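Local coordinates for CheC, inhibitor of MCP methylation / FliN fusion protein (Thermotoga maritima, PDB 4HYN) that probably dephosphorylates the chemotaxis response regulator CheY at the flagellar switch, as a rotor protein of the CheC phosphatase family, at residues K80-I85 against I104-V109; V63-G68 against A185-K190; K48-D53 against K160-V165. All coordinates share one frame; numbering follows the deposited sequence.

Contact 1. Residues K80-I85 against I104-V109; sequences KLVAVI and IKLSAV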
loop_
_atom_site.group_PDB
_atom_site.type_symbol
_atom_site.label_atom_id
_atom_site.label_comp_id
_atom_site.label_asym_id
_atom_site.label_seq_id
_atom_site.Cartn_x
_atom_site.Cartn_y
_atom_site.Cartn_z
ATOM N N LYS A 80 -13.754 -7.124 -2.921
ATOM C CA LYS A 80 -14.728 -6.623 -1.961
ATOM C C LYS A 80 -14.375 -5.263 -1.397
ATOM O O LYS A 80 -15.252 -4.415 -1.266
ATOM C CB LYS A 80 -14.965 -7.620 -0.826
ATOM C CG LYS A 80 -15.645 -8.886 -1.299
ATOM C CD LYS A 80 -16.339 -9.629 -0.170
ATOM C CE LYS A 80 -17.224 -10.745 -0.731
ATOM N NZ LYS A 80 -18.170 -10.233 -1.783
ATOM N N LEU A 81 -13.101 -5.049 -1.077
ATOM C CA LEU A 81 -12.656 -3.768 -0.533
ATOM C C LEU A 81 -12.774 -2.693 -1.610
ATOM O O LEU A 81 -13.270 -1.596 -1.361
ATOM C CB LEU A 81 -11.210 -3.859 -0.038
ATOM C CG LEU A 81 -10.576 -2.562 0.479
ATOM C CD1 LEU A 81 -11.393 -2.017 1.652
ATOM C CD2 LEU A 81 -9.125 -2.807 0.896
ATOM N N VAL A 82 -12.363 -3.046 -2.821
ATOM C CA VAL A 82 -12.418 -2.137 -3.950
ATOM C C VAL A 82 -13.853 -1.665 -4.185
ATOM O O VAL A 82 -14.091 -0.478 -4.424
ATOM C CB VAL A 82 -11.890 -2.830 -5.221
ATOM C CG1 VAL A 82 -12.015 -1.909 -6.437
ATOM C CG2 VAL A 82 -10.457 -3.263 -5.012
ATOM N N ALA A 83 -14.801 -2.598 -4.087
ATOM C CA ALA A 83 -16.218 -2.295 -4.298
ATOM C C ALA A 83 -16.786 -1.396 -3.193
ATOM O O ALA A 83 -17.627 -0.534 -3.458
ATOM C CB ALA A 83 -17.025 -3.596 -4.414
ATOM N N VAL A 84 -16.329 -1.608 -1.962
ATOM C CA VAL A 84 -16.767 -0.808 -0.823
ATOM C C VAL A 84 -16.280 0.626 -0.975
ATOM O O VAL A 84 -17.038 1.569 -0.754
ATOM C CB VAL A 84 -16.219 -1.373 0.509
ATOM C CG1 VAL A 84 -16.369 -0.348 1.631
ATOM C CG2 VAL A 84 -16.943 -2.656 0.863
ATOM N N ILE A 85 -15.023 0.783 -1.376
ATOM C CA ILE A 85 -14.442 2.105 -1.552
ATOM C C ILE A 85 -15.057 2.845 -2.739
ATOM O O ILE A 85 -15.361 4.033 -2.640
ATOM C CB ILE A 85 -12.900 2.019 -1.665
ATOM C CG1 ILE A 85 -12.311 1.721 -0.279
ATOM C CG2 ILE A 85 -12.319 3.308 -2.242
ATOM C CD1 ILE A 85 -10.847 1.372 -0.290
ATOM N N ILE A 104 -15.868 2.413 -14.379
ATOM C CA ILE A 104 -16.351 3.549 -13.596
ATOM C C ILE A 104 -15.987 3.416 -12.113
ATOM O O ILE A 104 -15.573 4.387 -11.475
ATOM C CB ILE A 104 -17.872 3.731 -13.776
ATOM C CG1 ILE A 104 -18.169 4.056 -15.248
ATOM C CG2 ILE A 104 -18.398 4.835 -12.850
ATOM C CD1 ILE A 104 -19.610 3.893 -15.647
ATOM N N LYS A 105 -16.138 2.211 -11.575
ATOM C CA LYS A 105 -15.799 1.947 -10.185
ATOM C C LYS A 105 -14.287 2.041 -10.041
ATOM O O LYS A 105 -13.776 2.638 -9.096
ATOM C CB LYS A 105 -16.255 0.544 -9.778
ATOM C CG LYS A 105 -17.759 0.345 -9.706
ATOM C CD LYS A 105 -18.069 -0.999 -9.067
ATOM C CE LYS A 105 -19.556 -1.204 -8.856
ATOM N NZ LYS A 105 -19.806 -2.406 -8.012
ATOM N N LEU A 106 -13.578 1.430 -10.988
ATOM C CA LEU A 106 -12.120 1.437 -10.996
ATOM C C LEU A 106 -11.592 2.856 -11.125
ATOM O O LEU A 106 -10.498 3.171 -10.646
ATOM C CB LEU A 106 -11.595 0.576 -12.142
ATOM C CG LEU A 106 -11.115 -0.833 -11.790
ATOM C CD1 LEU A 106 -12.095 -1.535 -10.878
ATOM C CD2 LEU A 106 -10.912 -1.617 -13.077
ATOM N N SER A 107 -12.380 3.708 -11.774
ATOM C CA SER A 107 -12.012 5.101 -11.952
ATOM C C SER A 107 -12.156 5.851 -10.624
ATOM O O SER A 107 -11.366 6.752 -10.324
ATOM C CB SER A 107 -12.886 5.749 -13.025
ATOM O OG SER A 107 -12.477 7.084 -13.274
ATOM N N ALA A 108 -13.149 5.459 -9.827
ATOM C CA ALA A 108 -13.393 6.089 -8.532
ATOM C C ALA A 108 -12.374 5.652 -7.481
ATOM O O ALA A 108 -12.032 6.427 -6.591
ATOM C CB ALA A 108 -14.799 5.793 -8.053
ATOM N N VAL A 109 -11.915 4.407 -7.562
ATOM C CA VAL A 109 -10.925 3.919 -6.612
ATOM C C VAL A 109 -9.565 4.508 -6.973
ATOM O O VAL A 109 -8.739 4.761 -6.101
ATOM C CB VAL A 109 -10.858 2.377 -6.585
ATOM C CG1 VAL A 109 -9.785 1.901 -5.608
ATOM C CG2 VAL A 109 -12.194 1.817 -6.165
HETATM O O HOH W 1 -19.309 -0.990 -5.520
#

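Contact 2. Residues V63-G68 against A185-K190; sequences VEYTEG and ADLVKK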
loop_
_atom_site.group_PDB
_atom_site.type_symbol
_atom_site.label_atom_id
_atom_site.label_comp_id
_atom_site.label_asym_id
_atom_site.label_seq_id
_atom_site.Cartn_x
_atom_site.Cartn_y
_atom_site.Cartn_z
ATOM N N VAL A 63 2.795 2.442 -7.698
ATOM C CA VAL A 63 3.324 3.773 -7.868
ATOM C C VAL A 63 4.858 3.674 -7.943
ATOM O O VAL A 63 5.482 2.841 -7.276
ATOM C CB VAL A 63 2.824 4.675 -6.700
ATOM C CG1 VAL A 63 3.932 5.001 -5.714
ATOM C CG2 VAL A 63 2.142 5.913 -7.246
ATOM N N GLU A 64 5.453 4.470 -8.818
ATOM C CA GLU A 64 6.897 4.461 -8.987
ATOM C C GLU A 64 7.526 5.624 -8.227
ATOM O O GLU A 64 7.105 6.773 -8.377
ATOM C CB GLU A 64 7.243 4.559 -10.469
ATOM C CG GLU A 64 8.680 4.239 -10.808
ATOM C CD GLU A 64 8.964 2.755 -10.777
ATOM O OE1 GLU A 64 9.978 2.354 -10.155
ATOM O OE2 GLU A 64 8.173 1.997 -11.387
ATOM N N TYR A 65 8.514 5.312 -7.394
ATOM C CA TYR A 65 9.222 6.323 -6.611
ATOM C C TYR A 65 10.390 6.928 -7.379
ATOM O O TYR A 65 11.172 6.213 -8.003
ATOM C CB TYR A 65 9.738 5.730 -5.301
ATOM C CG TYR A 65 8.706 5.626 -4.203
ATOM C CD1 TYR A 65 8.717 4.551 -3.318
ATOM C CD2 TYR A 65 7.744 6.614 -4.022
ATOM C CE1 TYR A 65 7.802 4.460 -2.281
ATOM C CE2 TYR A 65 6.821 6.534 -2.984
ATOM C CZ TYR A 65 6.858 5.451 -2.118
ATOM O OH TYR A 65 5.944 5.348 -1.093
ATOM N N THR A 66 10.518 8.249 -7.302
ATOM C CA THR A 66 11.591 8.962 -7.985
ATOM C C THR A 66 12.266 9.999 -7.075
ATOM O O THR A 66 11.620 10.575 -6.199
ATOM C CB THR A 66 11.080 9.609 -9.318
ATOM O OG1 THR A 66 11.948 10.680 -9.711
ATOM C CG2 THR A 66 9.653 10.123 -9.179
ATOM N N GLU A 67 13.570 10.202 -7.289
ATOM C CA GLU A 67 14.418 11.137 -6.529
ATOM C C GLU A 67 14.195 11.119 -5.021
ATOM O O GLU A 67 13.221 11.670 -4.515
ATOM C CB GLU A 67 14.314 12.564 -7.079
ATOM C CG GLU A 67 12.930 13.174 -7.063
ATOM C CD GLU A 67 12.681 14.045 -8.276
ATOM O OE1 GLU A 67 12.135 13.529 -9.280
ATOM O OE2 GLU A 67 13.034 15.243 -8.230
ATOM N N GLY A 68 15.135 10.523 -4.303
ATOM C CA GLY A 68 14.996 10.412 -2.861
ATOM C C GLY A 68 14.879 8.926 -2.617
ATOM O O GLY A 68 15.640 8.346 -1.843
ATOM N N ALA A 185 13.147 -4.992 -0.311
ATOM C CA ALA A 185 13.959 -4.875 0.887
ATOM C C ALA A 185 15.041 -3.819 0.603
ATOM O O ALA A 185 15.573 -3.184 1.521
ATOM C CB ALA A 185 14.575 -6.209 1.226
ATOM N N ASP A 186 15.347 -3.631 -0.679
ATOM C CA ASP A 186 16.330 -2.638 -1.109
ATOM C C ASP A 186 15.857 -1.247 -0.707
ATOM O O ASP A 186 16.633 -0.445 -0.196
ATOM C CB ASP A 186 16.483 -2.669 -2.625
ATOM C CG ASP A 186 17.778 -3.286 -3.067
ATOM O OD1 ASP A 186 18.475 -2.631 -3.874
ATOM O OD2 ASP A 186 18.096 -4.418 -2.632
ATOM N N LEU A 187 14.585 -0.971 -0.985
ATOM C CA LEU A 187 13.964 0.302 -0.654
ATOM C C LEU A 187 13.888 0.503 0.868
ATOM O O LEU A 187 14.093 1.609 1.357
ATOM C CB LEU A 187 12.556 0.349 -1.234
ATOM C CG LEU A 187 11.990 1.751 -1.439
ATOM C CD1 LEU A 187 12.500 2.293 -2.771
ATOM C CD2 LEU A 187 10.479 1.709 -1.431
ATOM N N VAL A 188 13.579 -0.568 1.601
ATOM C CA VAL A 188 13.481 -0.524 3.060
ATOM C C VAL A 188 14.824 -0.138 3.684
ATOM O O VAL A 188 14.873 0.709 4.584
ATOM C CB VAL A 188 13.012 -1.882 3.630
ATOM C CG1 VAL A 188 13.153 -1.913 5.152
ATOM C CG2 VAL A 188 11.577 -2.130 3.237
ATOM N N LYS A 189 15.903 -0.747 3.188
ATOM C CA LYS A 189 17.259 -0.466 3.673
ATOM C C LYS A 189 17.602 1.002 3.400
ATOM O O LYS A 189 18.251 1.668 4.208
ATOM C CB LYS A 189 18.284 -1.370 2.969
ATOM C CG LYS A 189 19.679 -1.301 3.576
ATOM C CD LYS A 189 20.791 -1.082 2.545
ATOM C CE LYS A 189 21.317 -2.400 1.983
ATOM N NZ LYS A 189 22.489 -2.211 1.071
ATOM N N LYS A 190 17.144 1.496 2.256
ATOM C CA LYS A 190 17.381 2.873 1.850
ATOM C C LYS A 190 16.627 3.823 2.792
ATOM O O LYS A 190 17.172 4.837 3.220
ATOM C CB LYS A 190 16.929 3.079 0.405
ATOM C CG LYS A 190 17.846 3.946 -0.434
ATOM C CD LYS A 190 18.007 5.339 0.152
ATOM C CE LYS A 190 19.400 5.521 0.734
ATOM N NZ LYS A 190 19.503 6.689 1.660
#

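Contact 3. Residues K48-D53 against K160-V165; sequences KNVKSD and KDVAVV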
loop_
_atom_site.group_PDB
_atom_site.type_symbol
_atom_site.label_atom_id
_atom_site.label_comp_id
_atom_site.label_asym_id
_atom_site.label_seq_id
_atom_site.Cartn_x
_atom_site.Cartn_y
_atom_site.Cartn_z
ATOM N N LYS A 48 10.015 -14.541 -5.371
ATOM C CA LYS A 48 9.376 -15.672 -6.035
ATOM C C LYS A 48 8.159 -16.224 -5.311
ATOM O O LYS A 48 7.342 -16.909 -5.925
ATOM C CB LYS A 48 10.373 -16.810 -6.286
ATOM C CG LYS A 48 10.799 -17.563 -5.030
ATOM C CD LYS A 48 11.710 -18.735 -5.364
ATOM C CE LYS A 48 12.195 -19.421 -4.096
ATOM N NZ LYS A 48 13.218 -20.478 -4.371
ATOM N N ASN A 49 8.029 -15.929 -4.020
ATOM C CA ASN A 49 6.897 -16.433 -3.249
ATOM C C ASN A 49 5.759 -15.448 -3.032
ATOM O O ASN A 49 4.714 -15.833 -2.509
ATOM C CB ASN A 49 7.352 -16.962 -1.884
ATOM C CG ASN A 49 8.280 -18.175 -1.986
ATOM O OD1 ASN A 49 9.187 -18.335 -1.166
ATOM N ND2 ASN A 49 8.050 -19.033 -2.979
ATOM N N VAL A 50 5.933 -14.192 -3.441
ATOM C CA VAL A 50 4.887 -13.189 -3.227
ATOM C C VAL A 50 3.525 -13.533 -3.833
ATOM O O VAL A 50 2.505 -13.479 -3.137
ATOM C CB VAL A 50 5.328 -11.792 -3.704
ATOM C CG1 VAL A 50 4.175 -10.804 -3.598
ATOM C CG2 VAL A 50 6.488 -11.310 -2.866
ATOM N N LYS A 51 3.508 -13.903 -5.112
ATOM C CA LYS A 51 2.258 -14.245 -5.779
ATOM C C LYS A 51 1.448 -15.315 -5.041
ATOM O O LYS A 51 0.219 -15.219 -4.955
ATOM C CB LYS A 51 2.509 -14.692 -7.223
ATOM C CG LYS A 51 1.231 -14.869 -8.020
ATOM C CD LYS A 51 1.469 -15.617 -9.316
ATOM C CE LYS A 51 0.157 -15.836 -10.067
ATOM N NZ LYS A 51 0.306 -16.735 -11.242
ATOM N N SER A 52 2.130 -16.318 -4.487
ATOM C CA SER A 52 1.439 -17.391 -3.771
ATOM C C SER A 52 0.789 -16.935 -2.461
ATOM O O SER A 52 0.046 -17.699 -1.841
ATOM C CB SER A 52 2.382 -18.568 -3.509
ATOM O OG SER A 52 3.453 -18.186 -2.654
ATOM N N ASP A 53 1.088 -15.711 -2.025
ATOM C CA ASP A 53 0.508 -15.168 -0.799
ATOM C C ASP A 53 -0.918 -14.684 -1.010
ATOM O O ASP A 53 -1.677 -14.556 -0.051
ATOM C CB ASP A 53 1.325 -13.988 -0.277
ATOM C CG ASP A 53 2.595 -14.406 0.418
ATOM O OD1 ASP A 53 3.437 -13.509 0.638
ATOM O OD2 ASP A 53 2.752 -15.602 0.761
ATOM N N LYS A 160 15.677 -12.161 -4.575
ATOM C CA LYS A 160 15.840 -10.943 -3.787
ATOM C C LYS A 160 14.602 -10.743 -2.920
ATOM O O LYS A 160 13.481 -11.053 -3.329
ATOM C CB LYS A 160 16.112 -9.727 -4.678
ATOM C CG LYS A 160 17.472 -9.784 -5.344
ATOM C CD LYS A 160 17.613 -8.808 -6.499
ATOM C CE LYS A 160 18.225 -7.494 -6.060
ATOM N NZ LYS A 160 18.693 -6.674 -7.226
ATOM N N ASP A 161 14.811 -10.242 -1.711
ATOM C CA ASP A 161 13.708 -10.049 -0.786
ATOM C C ASP A 161 12.824 -8.821 -0.918
ATOM O O ASP A 161 13.177 -7.802 -1.530
ATOM C CB ASP A 161 14.168 -10.255 0.660
ATOM C CG ASP A 161 14.453 -11.731 0.980
ATOM O OD1 ASP A 161 14.539 -12.556 0.045
ATOM O OD2 ASP A 161 14.592 -12.071 2.171
ATOM N N VAL A 162 11.663 -8.951 -0.298
ATOM C CA VAL A 162 10.639 -7.946 -0.313
ATOM C C VAL A 162 9.969 -7.909 1.063
ATOM O O VAL A 162 10.145 -8.823 1.882
ATOM C CB VAL A 162 9.610 -8.336 -1.400
ATOM C CG1 VAL A 162 8.415 -9.050 -0.795
ATOM C CG2 VAL A 162 9.215 -7.149 -2.230
ATOM N N ALA A 163 9.241 -6.830 1.332
ATOM C CA ALA A 163 8.508 -6.694 2.582
ATOM C C ALA A 163 7.028 -6.598 2.245
ATOM O O ALA A 163 6.622 -5.802 1.382
ATOM C CB ALA A 163 8.950 -5.463 3.339
ATOM N N VAL A 164 6.237 -7.463 2.873
ATOM C CA VAL A 164 4.799 -7.472 2.671
ATOM C C VAL A 164 4.203 -6.888 3.941
ATOM O O VAL A 164 4.306 -7.470 5.021
ATOM C CB VAL A 164 4.258 -8.898 2.385
ATOM C CG1 VAL A 164 2.740 -8.881 2.264
ATOM C CG2 VAL A 164 4.866 -9.444 1.086
ATOM N N VAL A 165 3.647 -5.691 3.811
ATOM C CA VAL A 165 3.051 -4.985 4.936
ATOM C C VAL A 165 1.530 -5.078 4.959
ATOM O O VAL A 165 0.863 -4.800 3.956
ATOM C CB VAL A 165 3.456 -3.497 4.914
ATOM C CG1 VAL A 165 3.061 -2.827 6.220
ATOM C CG2 VAL A 165 4.967 -3.354 4.636
#

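Contact 1. Residues K80-I85 against I104-V109
Val109 reaches across from helix 103-128 and meets Val82 and Ile85 of helix 79-89. Most of the apolar contact runs through Val109 CG2. Val82 CG1 lies 3.7 Å from Val109 CG2. Ile85 CG2 is next, 4.2 Å from Val109 CG2. Both side chains cross Val109 at about a right angle. Val82 turns CG1 anti to its own backbone N (chi1 177°), and this branch is the one that faces the other helix. Further out, Val82 CG1 and Leu106 CD1 just touch at 4.5 Å. Leu106 leaves its helix pointing away and bends back to make this contact.

The axes of the two short segments come within 9.2 Å and are inclined at 81°, so the helices meet at nearly a right angle. The closest backbone pair is Ile85 and Val109. Helix 103-128 is one of the long helices of the CheC-like fold. It carries the (Asp/Ser)-x3-Glu-x2-Asn signature of CheC-type phosphatases, which starts here at Ser107. Helix 79-89 packs on its first turns. Leu81, which takes no part in the contact, and Ile85 both touch Met169 of strand 161-171.

Polar groups take part in two ways. Val109 CG2 also sits 3.4 Å from the carbonyl oxygen Val82 O, a methyl-to-oxygen approach with no hydrogen bond. A water bridges the two helices. The water gives a hydrogen bond to Ala83 O at 2.7 Å and accepts one from Lys105 NZ at 2.9 Å. The extended side chain of Lys105 brings its ammonium there, and the same NZ also bonds to Glu100 O. The backbone N of Lys105 bonds to Asp102 OD1.

Contact 2. Residues V63-G68 against A185-K190
Tyr65 and Leu187 join strand 57-66 to the first turns of helix 185-200, which packs on one face of the antiparallel sheet of the CheC-like fold. The strand forms a beta hairpin with strand 71-78, and Tyr65 is near its turn. Leading into it, Val63 pairs through its backbone with Asn73. The Tyr65 side chain leaves the strand toward the helix and meets Leu187 with the CD1/CE1 edge of its ring. Leu187 CD2 lies near the ring plane, 3.8 Å from Tyr65 CD1 and 3.9 Å from Tyr65 CE1. The two side chains cross at about a right angle. With chi1 at -158° Leu187 CG lies opposite N, and CD2 meets the ring. Ile132 and Ile134 also touch the Tyr65 side chain.

At the strand end, Thr66 OG1 donates a hydrogen bond of 2.9 Å to Glu67 OE1, which takes it on its anti lone pair. At Gly68 phi is 115°; a CB there would press on the carbonyl O of Glu67. The Gly68 carbonyl accepts a weak hydrogen bond from Tyr194, whose ring also receives Lys190 in a cation-pi contact. Gly68 O lies 4.3 Å from Lys190 CD, a loose approach to a methylene group.

Contact 3. Residues K48-D53 against K160-V165
Val50 and Val162 make the close part of this contact. Val50 CG2 meets Val162 CG1 at 3.6 Å, and the two side chains cross at about a right angle. In Val50 the touching branch is the one beside the backbone N, since a chi1 of 174° swings CG1 to the far side. Both valines are buried. Phe151 also packs on Val50, and Val154 and Val182 on Val162.

The other end is looser. Asp53 OD1 only approaches Val164 CG2, at 4.3 Å, and no hydrogen bond crosses between the segments. Asp53 OD1 also lies near Glu45 OE1, a pair of like charges that may raise the proton affinity of one carboxyl group. On the outer side, the turn is tied within itself. Ser52 OG donates a hydrogen bond of 2.7 Å to Asn49 O, tilted 25° from the carbonyl plane. Asp53 N bonds to Val50 O at 2.9 Å. Outside the turn, Lys48 NZ forms a salt bridge with Glu159 OE2.

Residues 48-53 belong to the connection between strands 35-46 and 57-66. This connection folds over strand 161-171 on the face that carries Val162 and Val164. Ala163 turns to the other face, where Val188 of helix 185-200 packs. Strand 161-171 itself runs between antiparallel strands 35-46 and 177-184.

From the N terminus, the chain passes helix 6-30 and the edge strand 35-46, then opens contact 3 at 48-53. Contact 2 opens next, at 63-68. Contact 1 opens at 80-85 and closes first, at 104-109, so its short loop lies within both longer ones. Contact 3 closes at 160-165 and contact 2 at 185-190, so these two loops cross. They also meet directly: Ala185 N and Asp161 O are 3.1 Å apart, a probable hydrogen bond. Contacts 2 and 3 bring a helix and a loop onto one sheet. Contact 1 joins two helices on the opposite side of the chain's centre from contact 2.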